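Long-range contacts in 2,5-dihydroxypyridine 5,6-dioxygenase (Pseudomonas putida KT2440, PDB 7CNT), which catalyses the iron(II)-dependent dioxygenolytic ring cleavage of 2,5-dihydroxypyridine between carbons 5 and 6, giving N-formylmaleamate in aerobic nicotinate degradation: residues Glu205-Leu210 with Thr228-Lys233; Phe301-Asn306 with Cys317-Pro322. All coordinates share one frame; numbering follows the deposited sequence.

Contact 1 of 2, residues Glu205-Leu210 with Thr228-Lys233; sequences EGTLVL and TLEIEK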
loop_
_atom_site.group_PDB
_atom_site.type_symbol
_atom_site.label_atom_id
_atom_site.label_comp_id
_atom_site.label_asym_id
_atom_site.label_seq_id
_atom_site.Cartn_x
_atom_site.Cartn_y
_atom_site.Cartn_z
ATOM N N GLU A 205 -35.855 -11.037 -38.236
ATOM C CA GLU A 205 -35.980 -12.398 -38.763
ATOM C C GLU A 205 -34.751 -12.839 -39.541
ATOM O O GLU A 205 -34.121 -12.028 -40.250
ATOM C CB GLU A 205 -37.155 -12.511 -39.739
ATOM C CG GLU A 205 -38.537 -12.474 -39.099
ATOM C CD GLU A 205 -39.036 -13.833 -38.609
ATOM O OE1 GLU A 205 -38.667 -14.901 -39.175
ATOM O OE2 GLU A 205 -39.834 -13.828 -37.646
ATOM N N GLY A 206 -34.468 -14.144 -39.475
ATOM C CA GLY A 206 -33.536 -14.757 -40.420
ATOM C C GLY A 206 -32.479 -15.597 -39.719
ATOM O O GLY A 206 -32.767 -16.315 -38.767
ATOM N N THR A 207 -31.251 -15.489 -40.184
ATOM C CA THR A 207 -30.182 -16.255 -39.605
ATOM C C THR A 207 -28.922 -15.405 -39.504
ATOM O O THR A 207 -28.577 -14.613 -40.398
ATOM C CB THR A 207 -29.870 -17.526 -40.450
ATOM O OG1 THR A 207 -29.183 -17.132 -41.625
ATOM C CG2 THR A 207 -31.123 -18.270 -40.879
ATOM N N LEU A 208 -28.218 -15.622 -38.408
ATOM C CA LEU A 208 -26.936 -15.022 -38.177
ATOM C C LEU A 208 -25.954 -16.186 -37.907
ATOM O O LEU A 208 -26.233 -17.084 -37.108
ATOM C CB LEU A 208 -27.071 -14.061 -36.995
ATOM C CG LEU A 208 -27.554 -12.661 -37.344
ATOM C CD1 LEU A 208 -27.650 -11.830 -36.078
ATOM C CD2 LEU A 208 -26.737 -11.926 -38.415
ATOM N N VAL A 209 -24.829 -16.186 -38.602
ATOM C CA VAL A 209 -23.901 -17.286 -38.525
ATOM C C VAL A 209 -22.622 -16.736 -37.960
ATOM O O VAL A 209 -22.024 -15.817 -38.544
ATOM C CB VAL A 209 -23.598 -17.852 -39.924
ATOM C CG1 VAL A 209 -22.428 -18.851 -39.893
ATOM C CG2 VAL A 209 -24.831 -18.526 -40.511
ATOM N N LEU A 210 -22.196 -17.283 -36.828
ATOM C CA LEU A 210 -20.864 -16.989 -36.346
ATOM C C LEU A 210 -19.937 -17.886 -37.106
ATOM O O LEU A 210 -19.993 -19.099 -36.976
ATOM C CB LEU A 210 -20.710 -17.254 -34.878
ATOM C CG LEU A 210 -21.247 -16.151 -33.994
ATOM C CD1 LEU A 210 -22.732 -15.935 -34.206
ATOM C CD2 LEU A 210 -20.969 -16.515 -32.559
ATOM N N THR A 228 -24.743 -21.316 -35.704
ATOM C CA THR A 228 -25.809 -20.779 -36.536
ATOM C C THR A 228 -26.940 -20.417 -35.599
ATOM O O THR A 228 -27.389 -21.222 -34.823
ATOM C CB THR A 228 -26.316 -21.805 -37.589
ATOM O OG1 THR A 228 -25.290 -22.095 -38.527
ATOM C CG2 THR A 228 -27.517 -21.275 -38.344
ATOM N N LEU A 229 -27.330 -19.152 -35.627
ATOM C CA LEU A 229 -28.411 -18.682 -34.829
ATOM C C LEU A 229 -29.608 -18.414 -35.732
ATOM O O LEU A 229 -29.562 -17.583 -36.628
ATOM C CB LEU A 229 -28.011 -17.396 -34.121
ATOM C CG LEU A 229 -26.845 -17.443 -33.171
ATOM C CD1 LEU A 229 -26.694 -16.056 -32.612
ATOM C CD2 LEU A 229 -27.079 -18.437 -32.067
ATOM N N GLU A 230 -30.687 -19.109 -35.461
ATOM C CA GLU A 230 -31.935 -18.916 -36.209
ATOM C C GLU A 230 -32.811 -17.948 -35.486
ATOM O O GLU A 230 -33.013 -18.086 -34.279
ATOM C CB GLU A 230 -32.637 -20.251 -36.411
ATOM C CG GLU A 230 -31.922 -21.030 -37.505
ATOM C CD GLU A 230 -32.106 -22.535 -37.455
ATOM O OE1 GLU A 230 -32.830 -23.054 -36.564
ATOM O OE2 GLU A 230 -31.497 -23.182 -38.331
ATOM N N ILE A 231 -33.301 -16.931 -36.194
ATOM C CA ILE A 231 -34.059 -15.873 -35.507
ATOM C C ILE A 231 -35.486 -15.686 -36.072
ATOM O O ILE A 231 -35.650 -15.474 -37.262
ATOM C CB ILE A 231 -33.272 -14.555 -35.546
ATOM C CG1 ILE A 231 -32.019 -14.645 -34.665
ATOM C CG2 ILE A 231 -34.147 -13.378 -35.110
ATOM C CD1 ILE A 231 -30.803 -13.978 -35.257
ATOM N N GLU A 232 -36.481 -15.747 -35.192
ATOM C CA GLU A 232 -37.892 -15.530 -35.519
ATOM C C GLU A 232 -38.500 -14.531 -34.564
ATOM O O GLU A 232 -38.312 -14.633 -33.354
ATOM C CB GLU A 232 -38.702 -16.842 -35.431
ATOM C CG GLU A 232 -38.298 -17.898 -36.458
ATOM C CD GLU A 232 -38.987 -19.250 -36.272
ATOM O OE1 GLU A 232 -40.008 -19.335 -35.547
ATOM O OE2 GLU A 232 -38.508 -20.237 -36.876
ATOM N N LYS A 233 -39.212 -13.551 -35.123
ATOM C CA LYS A 233 -39.930 -12.554 -34.353
ATOM C C LYS A 233 -39.068 -11.974 -33.226
ATOM O O LYS A 233 -39.522 -11.828 -32.063
ATOM C CB LYS A 233 -41.242 -13.143 -33.829
ATOM C CG LYS A 233 -42.126 -13.683 -34.947
ATOM C CD LYS A 233 -43.602 -13.406 -34.690
ATOM C CE LYS A 233 -43.981 -11.966 -35.045
ATOM N NZ LYS A 233 -45.187 -11.482 -34.308
#
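E205 reaches across to K233 with its carboxylate, at the outer end of an antiparallel strand pair, 207-210 against 228-232, whose short axes run at 166° to each other. Strand 228-232 is paired on its other side with strand 235-241, and E205 and T207 bond in turn through their backbones to H166 and D164 of strand 164-168. The E205 side chain bends at chi2 (-86°), which brings OE2 within 2.6 Å of the backbone N of K233; the N-H meets this oxygen from above the carboxylate plane, 52° out of it. The bond goes to the backbone of K233 and not to its ammonium group, since K233 NZ stays 6.7 Å from E205 OE2.

G206 and I231 form a hydrogen-bonded pair: I231 N donates to G206 O at 2.7 Å, and G206 N donates to I231 O at 2.8 Å. At its positive phi, G206 sits where a CB would be jammed against the carbonyl oxygen of E205, so the corner the chain turns here calls for glycine. T207 and E230 follow as a non-hydrogen-bonded pair, in which the CA of T207 makes a C-H...O contact with L229 O. On that face the E230 carboxylate is engaged by H240 of strand 235-241.

L208 returns to a hydrogen-bonded pairing with L229, L229 N donating to L208 O at 2.8 Å, and its side chain lies on the other face with those of L229 and I231. L208 CD1 meets I231 CD1 at 3.9 Å, the two side chains crossing at a slant, while F165 of strand 164-168 touches both residues. V209 lies alongside T228 on the face of T207 and E230, V209 CG2 coming to 4.1 Å from T228 OG1. At the inner end the branch tip CD1 of L210 comes to 4.3 Å from CD1 of L229.

Contact 2 of 2, residues Phe301-Asn306 with Cys317-Pro322; sequences FSTGPN and CHLDIP. With FE2 (Fe (II) ion), chain G.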
loop_
_atom_site.group_PDB
_atom_site.type_symbol
_atom_site.label_atom_id
_atom_site.label_comp_id
_atom_site.label_asym_id
_atom_site.label_seq_id
_atom_site.Cartn_x
_atom_site.Cartn_y
_atom_site.Cartn_z
ATOM N N PHE A 301 -23.898 -7.399 -32.936
ATOM C CA PHE A 301 -25.239 -7.469 -32.451
ATOM C C PHE A 301 -25.192 -8.013 -31.070
ATOM O O PHE A 301 -24.178 -8.519 -30.652
ATOM C CB PHE A 301 -26.128 -8.292 -33.391
ATOM C CG PHE A 301 -25.869 -9.745 -33.348
ATOM C CD1 PHE A 301 -24.844 -10.301 -34.108
ATOM C CD2 PHE A 301 -26.621 -10.570 -32.541
ATOM C CE1 PHE A 301 -24.579 -11.662 -34.057
ATOM C CE2 PHE A 301 -26.371 -11.942 -32.505
ATOM C CZ PHE A 301 -25.359 -12.487 -33.266
ATOM N N SER A 302 -26.304 -7.903 -30.368
ATOM C CA SER A 302 -26.323 -8.178 -28.960
ATOM C C SER A 302 -27.581 -8.903 -28.662
ATOM O O SER A 302 -28.490 -8.920 -29.475
ATOM C CB SER A 302 -26.270 -6.861 -28.176
ATOM O OG SER A 302 -26.300 -7.096 -26.786
ATOM N N THR A 303 -27.647 -9.480 -27.474
ATOM C CA THR A 303 -28.805 -10.254 -27.012
ATOM C C THR A 303 -29.146 -9.890 -25.591
ATOM O O THR A 303 -28.315 -9.330 -24.896
ATOM C CB THR A 303 -28.475 -11.764 -27.002
ATOM O OG1 THR A 303 -27.340 -12.000 -26.162
ATOM C CG2 THR A 303 -28.142 -12.280 -28.418
ATOM N N GLY A 304 -30.337 -10.251 -25.147
ATOM C CA GLY A 304 -30.737 -10.030 -23.760
ATOM C C GLY A 304 -31.546 -8.756 -23.535
ATOM O O GLY A 304 -32.537 -8.534 -24.216
ATOM N N PRO A 305 -31.121 -7.904 -22.581
ATOM C CA PRO A 305 -31.935 -6.767 -22.144
ATOM C C PRO A 305 -32.014 -5.589 -23.115
ATOM O O PRO A 305 -30.991 -5.088 -23.625
ATOM C CB PRO A 305 -31.244 -6.317 -20.850
ATOM C CG PRO A 305 -29.816 -6.670 -21.055
ATOM C CD PRO A 305 -29.831 -7.948 -21.864
ATOM N N ASN A 306 -33.239 -5.137 -23.324
ATOM C CA ASN A 306 -33.510 -3.961 -24.151
ATOM C C ASN A 306 -34.138 -2.838 -23.318
ATOM O O ASN A 306 -34.559 -1.829 -23.863
ATOM C CB ASN A 306 -34.452 -4.353 -25.292
ATOM C CG ASN A 306 -35.809 -4.817 -24.786
ATOM O OD1 ASN A 306 -36.044 -4.902 -23.575
ATOM N ND2 ASN A 306 -36.710 -5.115 -25.707
ATOM N N CYS A 317 -28.606 -11.833 -18.594
ATOM C CA CYS A 317 -27.755 -12.479 -19.605
ATOM C C CYS A 317 -27.622 -11.589 -20.852
ATOM O O CYS A 317 -28.578 -11.389 -21.614
ATOM C CB CYS A 317 -28.295 -13.866 -19.997
ATOM S SG CYS A 317 -27.214 -14.923 -21.019
ATOM N N HIS A 318 -26.408 -11.082 -21.047
ATOM C CA HIS A 318 -26.091 -10.161 -22.104
ATOM C C HIS A 318 -24.879 -10.675 -22.882
ATOM O O HIS A 318 -23.843 -10.941 -22.301
ATOM C CB HIS A 318 -25.787 -8.817 -21.449
ATOM C CG HIS A 318 -25.319 -7.760 -22.392
ATOM N ND1 HIS A 318 -23.989 -7.425 -22.527
ATOM C CD2 HIS A 318 -26.002 -6.946 -23.224
ATOM C CE1 HIS A 318 -23.873 -6.456 -23.415
ATOM N NE2 HIS A 318 -25.081 -6.146 -23.851
ATOM N N LEU A 319 -25.034 -10.807 -24.194
ATOM C CA LEU A 319 -23.950 -11.164 -25.113
ATOM C C LEU A 319 -23.727 -10.086 -26.136
ATOM O O LEU A 319 -24.685 -9.450 -26.600
ATOM C CB LEU A 319 -24.311 -12.434 -25.902
ATOM C CG LEU A 319 -24.826 -13.648 -25.128
ATOM C CD1 LEU A 319 -25.022 -14.736 -26.111
ATOM C CD2 LEU A 319 -23.806 -14.078 -24.096
ATOM N N ASP A 320 -22.483 -9.926 -26.560
ATOM C CA ASP A 320 -22.154 -8.998 -27.633
ATOM C C ASP A 320 -21.377 -9.788 -28.655
ATOM O O ASP A 320 -20.435 -10.472 -28.298
ATOM C CB ASP A 320 -21.292 -7.855 -27.102
ATOM C CG ASP A 320 -22.096 -6.627 -26.667
ATOM O OD1 ASP A 320 -23.272 -6.484 -27.023
ATOM O OD2 ASP A 320 -21.525 -5.762 -25.991
ATOM N N ILE A 321 -21.773 -9.715 -29.924
ATOM C CA ILE A 321 -21.218 -10.587 -30.958
ATOM C C ILE A 321 -20.816 -9.842 -32.254
ATOM O O ILE A 321 -21.664 -9.485 -33.057
ATOM C CB ILE A 321 -22.199 -11.706 -31.281
ATOM C CG1 ILE A 321 -22.416 -12.599 -30.068
ATOM C CG2 ILE A 321 -21.661 -12.565 -32.419
ATOM C CD1 ILE A 321 -23.545 -13.600 -30.226
ATOM N N PRO A 322 -19.521 -9.556 -32.435
ATOM C CA PRO A 322 -19.040 -9.030 -33.720
ATOM C C PRO A 322 -18.818 -10.092 -34.832
ATOM O O PRO A 322 -18.230 -11.157 -34.595
ATOM C CB PRO A 322 -17.716 -8.366 -33.355
ATOM C CG PRO A 322 -17.338 -8.965 -32.045
ATOM C CD PRO A 322 -18.628 -9.192 -31.342
HETATM FE FE FE2 G . -25.122 -5.394 -25.704
#
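The iron(II) ion joins S302 to H318 and D320 across the two segments: S302 OG binds it at 2.3 Å, H318 NE2 at 2.0 Å and D320 OD1 at 2.5 Å, with H265 as the fourth protein ligand. A chi1 of 179° swings the S302 hydroxyl away from its own backbone N and over toward the facing segment, where OG both binds the iron and donates to L319 O at 2.9 Å. D320 OD2, the oxygen not on the metal, is fixed by a salt bridge to R293.

Among the backbone bonds, I321 N donates to F301 O at 2.8 Å in an antiparallel hydrogen-bonded pair, and L319 O also accepts the N-H of T303. Strands 299-303 and 319-323 are neighbours in an antiparallel sheet, with 263-269, which carries H265, on the far side of 299-303. The non-hydrogen-bonded pair S302-D320 puts both ligands on one face. Past the strand, G304 CA makes a C-H...O contact with C317 O at 3.3 Å; a CB on G304 would clash with that oxygen, which fits a glycine.

On the other face I321 CB lies over the F301 ring in a CH-pi contact, 4.0 Å from its centroid and 25° off the normal, and I321 CG2 packs on F301 CE1 at 3.5 Å. With an alanine at F301 the ring is gone, and a gap is likely to open over I321 CB and CG2, leaving the I321 side chain freer to shift. T303 OG1 rests against L319 CB on this face.

How the contacts relate
Contact 1 closes before contact 2 opens along the chain, and their centres lie 14 Å apart, yet the two sheets meet through apolar side chains. The F301 ring is the joint: besides its partner in contact 2, it takes L208 CD1 at 3.7 Å from CE1 and L229 CD1 at 3.9 Å from CZ. Beside it, L210 CG packs on I321 CG2 at 3.9 Å. Contact 1 therefore packs on the F301 and I321 part of that face, the iron being bound on the opposite face by S302 and D320. The L208 side chain remains about 12 Å from the iron, which places contact 1 behind the metal site and outside its coordination shell.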